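Local coordinates for protein L-2,4-diaminobutyric acid acetyltransferase (PDB 6SL8) that catalyses acetyl transfer to L-2,4-diaminobutyric acid, probably from acetyl-CoA as in other GNAT-family enzymes, at residues A[34-39]-A[88-93]. Sequence-based numbering, arbitrary orientation.
Sequences ELIRDT and VWQVAV. With DAB (2,4-diaminobutyric acid), chain B; DAB (2,4-diaminobutyric acid), chain C.
Ile-36 and Ala-92 bring the two backbones nearest, their CA atoms 6.5 Å apart, where the last turn of helix 29-37 lies against the end of strand 85-93. The small methyl of Ala-92 is the floor on which three side chains converge. Ile-36 sets its CD1 3.8 Å from Ala-92 CB, and Leu-35 brings up CD2 at 4.1 Å from the same CB. Thr-39, just beyond the helix, adds OG1 and CG2 to the same methyl; its hydroxyl, with OG1 anti to the carbonyl carbon and beside the backbone N (chi1 -56°), donates to Leu-35 O at 2.7 Å from above the carbonyl plane. One water, giving hydrogen bonds to Thr-39 OG1 and Val-93 O, bridges the segments.

Gln-90 shows how such packing can adjoin a ligand site. Ile-36 CG2 rests against its amide, while Gln-90 NE2 reaches O of the chain B diaminobutyric acid (3.0 Å) in a fairly straight bond (164°) and also meets Asp-43 O; OE1 pairs with Tyr-50. Cutting the side chain back to an alanine is likely to leave that ligand oxygen and Asp-43 O without the amide donor and Tyr-50 OH without its partner. Trp-89 adds its carbonyl O, 2.9 Å from ND of the same ligand, and a weak bond from NE1 to OXT at its ring edge.

Trp-89 and Gln-90 both face Ser-75, forming a classic beta bulge, a distortion familiar in this strand of GNAT folds. Strand 85-93 runs between strands 69-78 and 121-125; Leu-35 extends onto Ile-70 and Phe-73 of the former, and Ile-36 onto Tyr-50 of helix 47-56.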
ATOM      1  N   GLU A  34       5.614 -14.492  -3.168  1.00 25.37           N
ATOM      2  CA  GLU A  34       5.455 -15.908  -3.568  1.00 26.12           C
ATOM      3  C   GLU A  34       4.338 -16.619  -2.815  1.00 24.63           C
ATOM      4  O   GLU A  34       3.509 -17.301  -3.458  1.00 27.53           O
ATOM      5  CB  GLU A  34       6.730 -16.721  -3.442  1.00 27.95           C
ATOM      6  CG  GLU A  34       7.790 -16.300  -4.425  1.00 31.56           C
ATOM      7  CD  GLU A  34       9.133 -16.922  -4.235  1.00 33.80           C
ATOM      8  OE1 GLU A  34       9.526 -17.312  -3.067  1.00 36.80           O
ATOM      9  OE2 GLU A  34       9.838 -16.841  -5.286  1.00 39.12           O
ATOM     10  N   LEU A  35       4.201 -16.291  -1.548  1.00 25.66           N
ATOM     11  CA  LEU A  35       3.094 -16.786  -0.767  1.00 26.67           C
ATOM     12  C   LEU A  35       1.748 -16.254  -1.241  1.00 27.46           C
ATOM     13  O   LEU A  35       0.782 -17.010  -1.445  1.00 26.82           O
ATOM     14  CB  LEU A  35       3.299 -16.569   0.722  1.00 24.75           C
ATOM     15  CG  LEU A  35       2.040 -16.884   1.572  1.00 25.58           C
ATOM     16  CD1 LEU A  35       1.621 -18.379   1.446  1.00 27.83           C
ATOM     17  CD2 LEU A  35       2.267 -16.475   3.016  1.00 28.65           C
ATOM     18  N   ILE A  36       1.662 -14.956  -1.533  1.00 24.22           N
ATOM     19  CA  ILE A  36       0.422 -14.381  -2.020  1.00 25.13           C
ATOM     20  C   ILE A  36       0.071 -15.034  -3.361  1.00 25.82           C
ATOM     21  O   ILE A  36      -1.100 -15.286  -3.650  1.00 25.12           O
ATOM     22  CB  ILE A  36       0.478 -12.827  -2.172  1.00 24.07           C
ATOM     23  CG1 ILE A  36       0.979 -12.182  -0.853  1.00 28.53           C
ATOM     24  CG2 ILE A  36      -0.849 -12.254  -2.585  1.00 25.21           C
ATOM     25  CD1 ILE A  36       0.134 -12.516   0.358  1.00 28.34           C
ATOM     26  N   ARG A  37       1.074 -15.171  -4.239  1.00 26.79           N
ATOM     27  CA  ARG A  37       0.822 -15.722  -5.559  0.50 27.60           C
ATOM     28  C   ARG A  37       0.251 -17.138  -5.451  1.00 27.26           C
ATOM     29  O   ARG A  37      -0.632 -17.467  -6.244  1.00 29.43           O
ATOM     30  CB  ARG A  37       2.091 -15.724  -6.417  0.50 25.36           C
ATOM     31  CG  ARG A  37       1.829 -16.224  -7.845  0.50 24.20           C
ATOM     32  CD  ARG A  37       3.048 -16.359  -8.729  0.50 29.14           C
ATOM     33  NE  ARG A  37       4.185 -17.008  -8.094  0.50 31.21           N
ATOM     34  CZ  ARG A  37       5.412 -17.149  -8.638  0.50 28.70           C
ATOM     35  NH1 ARG A  37       5.700 -16.682  -9.847  0.50 30.95           N
ATOM     36  NH2 ARG A  37       6.333 -17.774  -7.932  0.50 28.93           N
ATOM     37  N   ASP A  38       0.697 -17.861  -4.497  1.00 25.85           N
ATOM     38  CA  ASP A  38       0.176 -19.244  -4.147  1.00 30.08           C
ATOM     39  C   ASP A  38      -1.179 -19.248  -3.443  1.00 31.58           C
ATOM     40  O   ASP A  38      -1.747 -20.339  -3.172  1.00 30.82           O
ATOM     41  CB  ASP A  38       1.132 -19.971  -3.245  1.00 33.03           C
ATOM     42  CG  ASP A  38       2.426 -20.387  -3.925  1.00 37.74           C
ATOM     43  OD1 ASP A  38       2.506 -20.261  -5.140  1.00 42.65           O
ATOM     44  OD2 ASP A  38       3.373 -20.745  -3.214  1.00 45.39           O
ATOM     45  N   THR A  39      -1.745 -18.073  -3.122  1.00 27.42           N
ATOM     46  CA  THR A  39      -2.979 -17.939  -2.327  1.00 28.96           C
ATOM     47  C   THR A  39      -3.987 -17.328  -3.304  1.00 30.86           C
ATOM     48  O   THR A  39      -4.190 -16.093  -3.425  1.00 30.02           O
ATOM     49  CB  THR A  39      -2.751 -17.020  -1.139  1.00 28.09           C
ATOM     50  OG1 THR A  39      -1.680 -17.497  -0.357  1.00 27.50           O
ATOM     51  CG2 THR A  39      -3.953 -16.971  -0.229  1.00 30.32           C
ATOM     52  N   VAL A  88      -7.000  -4.171   7.858  1.00 20.23           N
ATOM     53  CA  VAL A  88      -6.379  -5.413   7.527  1.00 20.31           C
ATOM     54  C   VAL A  88      -6.555  -5.647   6.058  1.00 22.15           C
ATOM     55  O   VAL A  88      -7.702  -5.776   5.548  1.00 23.03           O
ATOM     56  CB  VAL A  88      -6.785  -6.614   8.398  1.00 20.84           C
ATOM     57  CG1 VAL A  88      -6.117  -7.859   7.916  1.00 23.25           C
ATOM     58  CG2 VAL A  88      -6.495  -6.313   9.871  1.00 22.02           C
ATOM     59  N   TRP A  89      -5.440  -5.738   5.307  1.00 21.70           N
ATOM     60  CA  TRP A  89      -5.446  -5.747   3.866  1.00 20.37           C
ATOM     61  C   TRP A  89      -5.448  -7.193   3.368  1.00 22.29           C
ATOM     62  O   TRP A  89      -6.432  -7.579   2.693  1.00 24.93           O
ATOM     63  CB  TRP A  89      -4.275  -4.941   3.328  1.00 20.40           C
ATOM     64  CG  TRP A  89      -4.151  -4.781   1.872  1.00 21.57           C
ATOM     65  CD1 TRP A  89      -4.962  -5.341   0.906  1.00 21.66           C
ATOM     66  CD2 TRP A  89      -3.151  -4.036   1.186  1.00 21.65           C
ATOM     67  NE1 TRP A  89      -4.469  -5.002  -0.321  1.00 24.60           N
ATOM     68  CE2 TRP A  89      -3.383  -4.153  -0.185  1.00 25.64           C
ATOM     69  CE3 TRP A  89      -2.063  -3.254   1.641  1.00 22.91           C
ATOM     70  CZ2 TRP A  89      -2.525  -3.540  -1.144  1.00 26.32           C
ATOM     71  CZ3 TRP A  89      -1.215  -2.630   0.696  1.00 25.86           C
ATOM     72  CH2 TRP A  89      -1.493  -2.754  -0.655  1.00 26.65           C
ATOM     73  N   GLN A  90      -4.409  -7.958   3.570  1.00 20.02           N
ATOM     74  CA  GLN A  90      -4.347  -9.330   3.061  1.00 20.35           C
ATOM     75  C   GLN A  90      -3.992 -10.262   4.215  1.00 22.34           C
ATOM     76  O   GLN A  90      -3.040  -9.988   4.939  1.00 22.86           O
ATOM     77  CB  GLN A  90      -3.387  -9.538   1.889  1.00 19.56           C
ATOM     78  CG  GLN A  90      -3.756  -8.664   0.727  1.00 20.45           C
ATOM     79  CD  GLN A  90      -2.892  -8.938  -0.500  1.00 24.80           C
ATOM     80  OE1 GLN A  90      -1.683  -8.718  -0.484  1.00 24.33           O
ATOM     81  NE2 GLN A  90      -3.533  -9.313  -1.573  1.00 23.74           N
ATOM     82  N   VAL A  91      -4.670 -11.403   4.300  1.00 22.65           N
ATOM     83  CA  VAL A  91      -4.370 -12.531   5.202  1.00 22.66           C
ATOM     84  C   VAL A  91      -4.107 -13.771   4.344  1.00 24.06           C
ATOM     85  O   VAL A  91      -4.985 -14.180   3.566  1.00 25.90           O
ATOM     86  CB  VAL A  91      -5.544 -12.765   6.196  1.00 24.08           C
ATOM     87  CG1 VAL A  91      -5.239 -13.948   7.088  1.00 27.21           C
ATOM     88  CG2 VAL A  91      -5.980 -11.496   6.914  1.00 25.82           C
ATOM     89  N   ALA A  92      -2.895 -14.308   4.452  1.00 23.69           N
ATOM     90  CA  ALA A  92      -2.497 -15.466   3.734  1.00 25.81           C
ATOM     91  C   ALA A  92      -1.919 -16.531   4.630  1.00 26.25           C
ATOM     92  O   ALA A  92      -1.022 -16.242   5.443  1.00 25.33           O
ATOM     93  CB  ALA A  92      -1.545 -15.139   2.605  1.00 26.57           C
ATOM     94  N   VAL A  93      -2.311 -17.802   4.403  1.00 26.43           N
ATOM     95  CA  VAL A  93      -1.773 -18.968   5.139  1.00 26.65           C
ATOM     96  C   VAL A  93      -1.469 -20.010   4.105  1.00 25.68           C
ATOM     97  O   VAL A  93      -2.312 -20.229   3.222  1.00 28.24           O
ATOM     98  CB  VAL A  93      -2.761 -19.499   6.185  1.00 30.90           C
ATOM     99  CG1 VAL A  93      -2.135 -20.689   6.912  1.00 33.83           C
ATOM    100  CG2 VAL A  93      -3.077 -18.381   7.208  1.00 31.30           C
TER
HETATM  101  N   DAB B 201      -9.151  -9.297  -2.214  1.00 26.29           N
HETATM  102  CA  DAB B 201      -8.349  -8.201  -1.543  1.00 24.43           C
HETATM  103  C   DAB B 201      -6.900  -8.466  -1.695  1.00 24.78           C
HETATM  104  O   DAB B 201      -6.504  -9.555  -1.970  1.00 23.77           O
HETATM  105  CB  DAB B 201      -8.836  -7.898  -0.119  1.00 25.33           C
HETATM  106  CG  DAB B 201      -8.455  -9.027   0.743  1.00 26.86           C
HETATM  107  ND  DAB B 201      -9.005  -8.805   2.095  1.00 24.43           N
HETATM  108  OXT DAB B 201      -6.163  -7.460  -1.512  1.00 26.16           O
HETATM  109  N   DAB C 202      -6.246 -21.400   7.805  0.85 47.66           N
HETATM  110  CA  DAB C 202      -6.288 -19.940   8.061  0.85 46.76           C
HETATM  111  C   DAB C 202      -6.074 -20.235   9.479  0.85 41.52           C
HETATM  112  O   DAB C 202      -7.011 -20.595  10.179  0.85 58.55           O
HETATM  113  CB  DAB C 202      -7.598 -19.221   7.737  0.85 43.42           C
HETATM  114  CG  DAB C 202      -8.010 -17.780   8.131  0.85 38.39           C
HETATM  115  ND  DAB C 202      -7.886 -16.741   7.022  0.85 39.98           N
HETATM  116  OXT DAB C 202      -4.996 -20.163  10.039  0.85 34.44           O
HETATM  117  O   HOH W   1      -1.967 -20.058   0.437  1.00 31.44           O